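Local coordinates for protein farnesyl pyrophosphate synthetase (Staphylococcus aureus, PDB 5H9D) that probably acts as a magnesium-dependent prenyltransferase that builds heptaprenyl diphosphate by chain elongation of an allylic diphosphate, at residues 164-169 with 197-202; 212-217 with 269-274. One frame throughout, in Å; residues are numbered along the deposited sequence.

Interaction 1 of 2, residues 164-169 with 197-202; sequences RINRKT and IGHYIG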
loop_
_atom_site.group_PDB
_atom_site.type_symbol
_atom_site.label_atom_id
_atom_site.label_comp_id
_atom_site.label_asym_id
_atom_site.label_seq_id
_atom_site.Cartn_x
_atom_site.Cartn_y
_atom_site.Cartn_z
ATOM N N ARG A 164 -14.383 2.678 7.369
ATOM C CA ARG A 164 -13.554 1.566 6.913
ATOM C C ARG A 164 -13.373 1.554 5.406
ATOM O O ARG A 164 -12.320 1.131 4.928
ATOM C CB ARG A 164 -14.148 0.217 7.374
ATOM C CG ARG A 164 -13.210 -1.014 7.265
ATOM C CD ARG A 164 -13.720 -2.233 8.088
ATOM N NE ARG A 164 -14.797 -2.949 7.396
ATOM C CZ ARG A 164 -15.939 -3.350 7.961
ATOM N NH1 ARG A 164 -16.175 -3.124 9.251
ATOM N NH2 ARG A 164 -16.869 -3.946 7.228
ATOM N N ILE A 165 -14.372 1.987 4.640
ATOM C CA ILE A 165 -14.185 1.981 3.193
ATOM C C ILE A 165 -13.573 3.297 2.748
ATOM O O ILE A 165 -13.163 3.471 1.602
ATOM C CB ILE A 165 -15.497 1.694 2.419
ATOM C CG1 ILE A 165 -16.504 2.794 2.647
ATOM C CG2 ILE A 165 -16.051 0.337 2.838
ATOM C CD1 ILE A 165 -17.674 2.637 1.783
ATOM N N ASN A 166 -13.498 4.223 3.689
ATOM C CA ASN A 166 -12.884 5.501 3.424
ATOM C C ASN A 166 -11.355 5.321 3.402
ATOM O O ASN A 166 -10.677 5.762 2.465
ATOM C CB ASN A 166 -13.256 6.493 4.503
ATOM C CG ASN A 166 -12.499 7.784 4.354
ATOM O OD1 ASN A 166 -12.623 8.472 3.328
ATOM N ND2 ASN A 166 -11.687 8.119 5.363
ATOM N N ARG A 167 -10.810 4.681 4.438
ATOM C CA ARG A 167 -9.368 4.438 4.512
ATOM C C ARG A 167 -8.965 3.392 3.466
ATOM O O ARG A 167 -8.008 3.577 2.697
ATOM C CB ARG A 167 -8.972 3.916 5.888
ATOM C CG ARG A 167 -9.299 4.811 7.061
ATOM C CD ARG A 167 -9.295 3.984 8.348
ATOM N NE ARG A 167 -10.063 4.635 9.401
ATOM C CZ ARG A 167 -9.596 5.598 10.197
ATOM N NH1 ARG A 167 -8.335 6.025 10.082
ATOM N NH2 ARG A 167 -10.415 6.164 11.085
ATOM N N LYS A 168 -9.702 2.290 3.448
ATOM C CA LYS A 168 -9.455 1.187 2.530
ATOM C C LYS A 168 -9.488 1.504 1.026
ATOM O O LYS A 168 -8.655 0.981 0.285
ATOM C CB LYS A 168 -10.453 0.062 2.857
ATOM C CG LYS A 168 -10.669 -1.045 1.813
ATOM C CD LYS A 168 -11.785 -1.992 2.311
ATOM C CE LYS A 168 -12.484 -2.805 1.208
ATOM N NZ LYS A 168 -11.689 -3.952 0.638
ATOM N N THR A 169 -10.396 2.367 0.568
ATOM C CA THR A 169 -10.507 2.626 -0.868
ATOM C C THR A 169 -10.651 4.065 -1.340
ATOM O O THR A 169 -9.996 4.483 -2.294
ATOM C CB THR A 169 -11.702 1.845 -1.449
ATOM O OG1 THR A 169 -11.562 0.466 -1.114
ATOM C CG2 THR A 169 -11.769 1.970 -2.939
ATOM N N ILE A 197 -14.635 15.592 -4.918
ATOM C CA ILE A 197 -15.217 14.803 -6.010
ATOM C C ILE A 197 -14.642 13.381 -5.959
ATOM O O ILE A 197 -15.380 12.379 -5.974
ATOM C CB ILE A 197 -14.870 15.374 -7.391
ATOM C CG1 ILE A 197 -15.585 16.709 -7.604
ATOM C CG2 ILE A 197 -15.249 14.364 -8.473
ATOM C CD1 ILE A 197 -15.283 17.355 -8.905
ATOM N N GLY A 198 -13.312 13.317 -5.899
ATOM C CA GLY A 198 -12.635 12.038 -5.830
ATOM C C GLY A 198 -13.027 11.216 -4.614
ATOM O O GLY A 198 -13.242 10.012 -4.711
ATOM N N HIS A 199 -13.109 11.856 -3.452
ATOM C CA HIS A 199 -13.492 11.130 -2.261
ATOM C C HIS A 199 -14.877 10.507 -2.394
ATOM O O HIS A 199 -15.056 9.360 -1.992
ATOM C CB HIS A 199 -13.418 12.040 -1.035
ATOM C CG HIS A 199 -14.120 11.492 0.166
ATOM N ND1 HIS A 199 -15.473 11.633 0.364
ATOM C CD2 HIS A 199 -13.671 10.748 1.196
ATOM C CE1 HIS A 199 -15.830 10.998 1.462
ATOM N NE2 HIS A 199 -14.752 10.452 1.986
ATOM N N TYR A 200 -15.846 11.244 -2.950
ATOM C CA TYR A 200 -17.217 10.703 -3.142
ATOM C C TYR A 200 -17.252 9.553 -4.168
ATOM O O TYR A 200 -17.999 8.594 -3.993
ATOM C CB TYR A 200 -18.237 11.783 -3.598
ATOM C CG TYR A 200 -18.508 12.908 -2.614
ATOM C CD1 TYR A 200 -18.478 12.685 -1.239
ATOM C CD2 TYR A 200 -18.836 14.185 -3.064
ATOM C CE1 TYR A 200 -18.767 13.695 -0.340
ATOM C CE2 TYR A 200 -19.134 15.202 -2.177
ATOM C CZ TYR A 200 -19.100 14.950 -0.808
ATOM O OH TYR A 200 -19.439 15.938 0.093
ATOM N N ILE A 201 -16.465 9.658 -5.239
ATOM C CA ILE A 201 -16.427 8.604 -6.236
ATOM C C ILE A 201 -15.889 7.349 -5.578
ATOM O O ILE A 201 -16.423 6.271 -5.784
ATOM C CB ILE A 201 -15.531 9.000 -7.427
ATOM C CG1 ILE A 201 -16.392 9.722 -8.466
ATOM C CG2 ILE A 201 -14.777 7.745 -8.004
ATOM C CD1 ILE A 201 -15.746 10.950 -8.997
ATOM N N GLY A 202 -14.836 7.512 -4.772
ATOM C CA GLY A 202 -14.228 6.402 -4.060
ATOM C C GLY A 202 -15.163 5.693 -3.094
ATOM O O GLY A 202 -15.111 4.475 -2.981
#
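Asn-166 and His-199 supply the polar part of this contact between two helices. The amide oxygen OD1 of Asn-166 arrives at the edge of the imidazole, near the ring plane, 3.2 Å from NE2 of His-199. The same oxygen lies 3.3 Å from the adjoining CD2 of that ring, so it faces the NE2–CD2 side of the histidine. The two side chains cross at about a right angle, with amide and ring planes turned 59° apart. Both have CG anti to the backbone N (chi1 173° for Asn-166, 165° for His-199). Neither CB is aimed at the partner helix, and it is the ends of the side chains that meet between the helices.

The second part is a close backbone approach, with a methyl set against a carbonyl oxygen. Gly-202 presents bare main chain to Thr-169, and their CA atoms come within 6.2 Å. The methyl CG2 of Thr-169 rests 4.2 Å from the carbonyl O of Gly-202, a loose van der Waals contact. The hydroxyl branch instead hydrogen-bonds Gln-206 one turn further along helix 188-215, which satisfies a buried polar group. Asn-166 and Thr-169, which both touch the other helix, stand at the two ends of a wider, pi-type turn.

Lys-168 and Thr-169 form the KT pair familiar in trans-prenyltransferases, and Gln-206 belongs to the FQ pair; in relatives these elements line the allylic diphosphate site. Behind the contact, Arg-164 is tied by a salt bridge to Asp-150 of helix 127-150 and bonds the carbonyl of Ile-234. On the other flank, Ile-197 and Tyr-200 pack on helix 276-296, which places helix 188-215 between helices 158-183 and 276-296 in the all-helical isoprenoid synthase fold.

Interaction 2 of 2, residues 212-217 with 269-274; sequences LDFTST and QIIRKS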
loop_
_atom_site.group_PDB
_atom_site.type_symbol
_atom_site.label_atom_id
_atom_site.label_comp_id
_atom_site.label_asym_id
_atom_site.label_seq_id
_atom_site.Cartn_x
_atom_site.Cartn_y
_atom_site.Cartn_z
ATOM N N LEU A 212 -21.851 -5.961 -5.516
ATOM C CA LEU A 212 -21.551 -6.949 -6.546
ATOM C C LEU A 212 -20.965 -8.253 -6.030
ATOM O O LEU A 212 -20.630 -9.144 -6.797
ATOM C CB LEU A 212 -20.595 -6.367 -7.578
ATOM C CG LEU A 212 -21.025 -5.237 -8.518
ATOM C CD1 LEU A 212 -19.853 -4.917 -9.452
ATOM C CD2 LEU A 212 -22.249 -5.634 -9.292
ATOM N N ASP A 213 -20.825 -8.377 -4.727
ATOM C CA ASP A 213 -20.257 -9.597 -4.202
ATOM C C ASP A 213 -21.391 -10.587 -3.955
ATOM O O ASP A 213 -21.155 -11.770 -3.738
ATOM C CB ASP A 213 -19.479 -9.302 -2.913
ATOM C CG ASP A 213 -18.276 -10.218 -2.739
ATOM O OD1 ASP A 213 -18.447 -11.344 -2.213
ATOM O OD2 ASP A 213 -17.161 -9.811 -3.155
ATOM N N PHE A 214 -22.624 -10.089 -4.017
ATOM C CA PHE A 214 -23.809 -10.912 -3.799
ATOM C C PHE A 214 -24.636 -11.049 -5.082
ATOM O O PHE A 214 -25.264 -12.075 -5.333
ATOM C CB PHE A 214 -24.682 -10.285 -2.704
ATOM C CG PHE A 214 -24.097 -10.384 -1.321
ATOM C CD1 PHE A 214 -24.111 -11.594 -0.625
ATOM C CD2 PHE A 214 -23.558 -9.264 -0.693
ATOM C CE1 PHE A 214 -23.603 -11.683 0.673
ATOM C CE2 PHE A 214 -23.052 -9.352 0.598
ATOM C CZ PHE A 214 -23.078 -10.568 1.280
ATOM N N THR A 215 -24.607 -10.009 -5.902
ATOM C CA THR A 215 -25.383 -9.962 -7.133
ATOM C C THR A 215 -24.702 -10.423 -8.443
ATOM O O THR A 215 -25.394 -10.669 -9.441
ATOM C CB THR A 215 -25.913 -8.526 -7.333
ATOM O OG1 THR A 215 -24.808 -7.608 -7.426
ATOM C CG2 THR A 215 -26.797 -8.127 -6.161
ATOM N N SER A 216 -23.371 -10.546 -8.433
ATOM C CA SER A 216 -22.595 -10.933 -9.618
ATOM C C SER A 216 -22.527 -12.446 -9.893
ATOM O O SER A 216 -23.490 -13.175 -9.666
ATOM C CB SER A 216 -21.179 -10.361 -9.484
ATOM O OG SER A 216 -20.503 -10.252 -10.730
ATOM N N THR A 217 -21.385 -12.927 -10.375
ATOM C CA THR A 217 -21.256 -14.348 -10.696
ATOM C C THR A 217 -19.913 -14.967 -10.313
ATOM O O THR A 217 -18.873 -14.297 -10.372
ATOM C CB THR A 217 -21.487 -14.607 -12.223
ATOM O OG1 THR A 217 -20.456 -13.969 -12.994
ATOM C CG2 THR A 217 -22.853 -14.079 -12.653
ATOM N N GLN A 269 -27.748 -16.009 0.533
ATOM C CA GLN A 269 -28.959 -16.236 -0.265
ATOM C C GLN A 269 -30.102 -15.353 0.201
ATOM O O GLN A 269 -31.018 -15.089 -0.555
ATOM C CB GLN A 269 -29.408 -17.698 -0.174
ATOM C CG GLN A 269 -29.674 -18.344 -1.526
ATOM C CD GLN A 269 -28.414 -18.426 -2.381
ATOM O OE1 GLN A 269 -27.441 -19.100 -2.017
ATOM N NE2 GLN A 269 -28.422 -17.733 -3.520
ATOM N N ILE A 270 -30.046 -14.916 1.455
ATOM C CA ILE A 270 -31.082 -14.061 2.021
ATOM C C ILE A 270 -30.873 -12.613 1.591
ATOM O O ILE A 270 -31.830 -11.889 1.330
ATOM C CB ILE A 270 -31.098 -14.129 3.573
ATOM C CG1 ILE A 270 -31.520 -15.525 4.041
ATOM C CG2 ILE A 270 -32.052 -13.088 4.128
ATOM C CD1 ILE A 270 -32.926 -15.948 3.598
ATOM N N ILE A 271 -29.616 -12.193 1.515
ATOM C CA ILE A 271 -29.300 -10.829 1.121
ATOM C C ILE A 271 -29.809 -10.501 -0.285
ATOM O O ILE A 271 -30.285 -9.387 -0.535
ATOM C CB ILE A 271 -27.756 -10.560 1.204
ATOM C CG1 ILE A 271 -27.353 -10.171 2.633
ATOM C CG2 ILE A 271 -27.364 -9.442 0.258
ATOM C CD1 ILE A 271 -27.968 -8.846 3.141
ATOM N N ARG A 272 -29.730 -11.473 -1.189
ATOM C CA ARG A 272 -30.150 -11.275 -2.573
ATOM C C ARG A 272 -31.625 -10.962 -2.816
ATOM O O ARG A 272 -31.940 -10.008 -3.536
ATOM C CB ARG A 272 -29.734 -12.477 -3.416
ATOM C CG ARG A 272 -28.248 -12.738 -3.309
ATOM C CD ARG A 272 -27.845 -14.033 -3.971
ATOM N NE ARG A 272 -27.740 -13.916 -5.417
ATOM C CZ ARG A 272 -27.096 -14.788 -6.190
ATOM N NH1 ARG A 272 -26.505 -15.853 -5.646
ATOM N NH2 ARG A 272 -27.010 -14.575 -7.502
ATOM N N LYS A 273 -32.539 -11.745 -2.248
ATOM C CA LYS A 273 -33.954 -11.456 -2.468
ATOM C C LYS A 273 -34.382 -10.319 -1.549
ATOM O O LYS A 273 -35.580 -10.096 -1.311
ATOM C CB LYS A 273 -34.825 -12.689 -2.203
ATOM C CG LYS A 273 -36.302 -12.512 -2.646
ATOM C CD LYS A 273 -36.424 -12.341 -4.174
ATOM C CE LYS A 273 -37.873 -12.259 -4.664
ATOM N NZ LYS A 273 -38.570 -10.997 -4.285
ATOM N N SER A 274 -33.388 -9.593 -1.052
ATOM C CA SER A 274 -33.608 -8.494 -0.130
ATOM C C SER A 274 -33.675 -7.108 -0.782
ATOM O O SER A 274 -33.284 -6.914 -1.948
ATOM C CB SER A 274 -32.496 -8.517 0.925
ATOM O OG SER A 274 -32.640 -7.475 1.875
#
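The phenyl ring of Phe-214 carries the methyl CG2 of Ile-271 on one face, a CH-pi contact with CG2 3.9 Å from the ring centroid and 18° off the ring normal. The methyl is displaced toward the root of the ring, so its nearest ring atom is CG of Phe-214, at 3.7 Å. CB of Ile-271 points at the opposite segment, and CG2, anti to the backbone N, is the branch that lands on the ring. The guanidinium of Arg-272 has a different neighbour over one of its faces: the main-chain O of Phe-214, 3.1 Å from NE and near the rim of the group. The angle there is too poor for a hydrogen bond, though the charge would probably still favour the carbonyl. A bend at chi3 (79°) turns the otherwise extended arginine so that this face is presented. Further out, O of Ser-216 lies 4.4 Å from NH2 of Arg-272.

The contact joins the C-terminal ends of helices 188-215 and 261-272. Asp-213, the last aspartate of the second DDxxD motif of the family, precedes Phe-214, and its OD1 accepts a hydrogen bond from the backbone N of Asp-228. Ile-277 of helix 276-296 touches both Phe-214 and Ile-271, while Ile-238 packs on Phe-214 and Phe-248 on Ile-271.

Helix 188-215 serves both contacts: interaction 1 uses its middle, interaction 2 its C-terminal end. Their centres lie 23 Å apart and their nearest atoms about 9 Å, so they do not touch. Along the chain they run in series, the first closing before the second opens. Between them the helix carries the FQ pair and most of the second aspartate-rich motif, which in this family usually holds magnesium and diphosphate. Interaction 1 borders that region from the KT side, whereas interaction 2 takes in its last aspartate, Asp-213, and the turn that follows, toward the periphery. Helix 276-296 packs on segment 197-202 and on each segment of interaction 2.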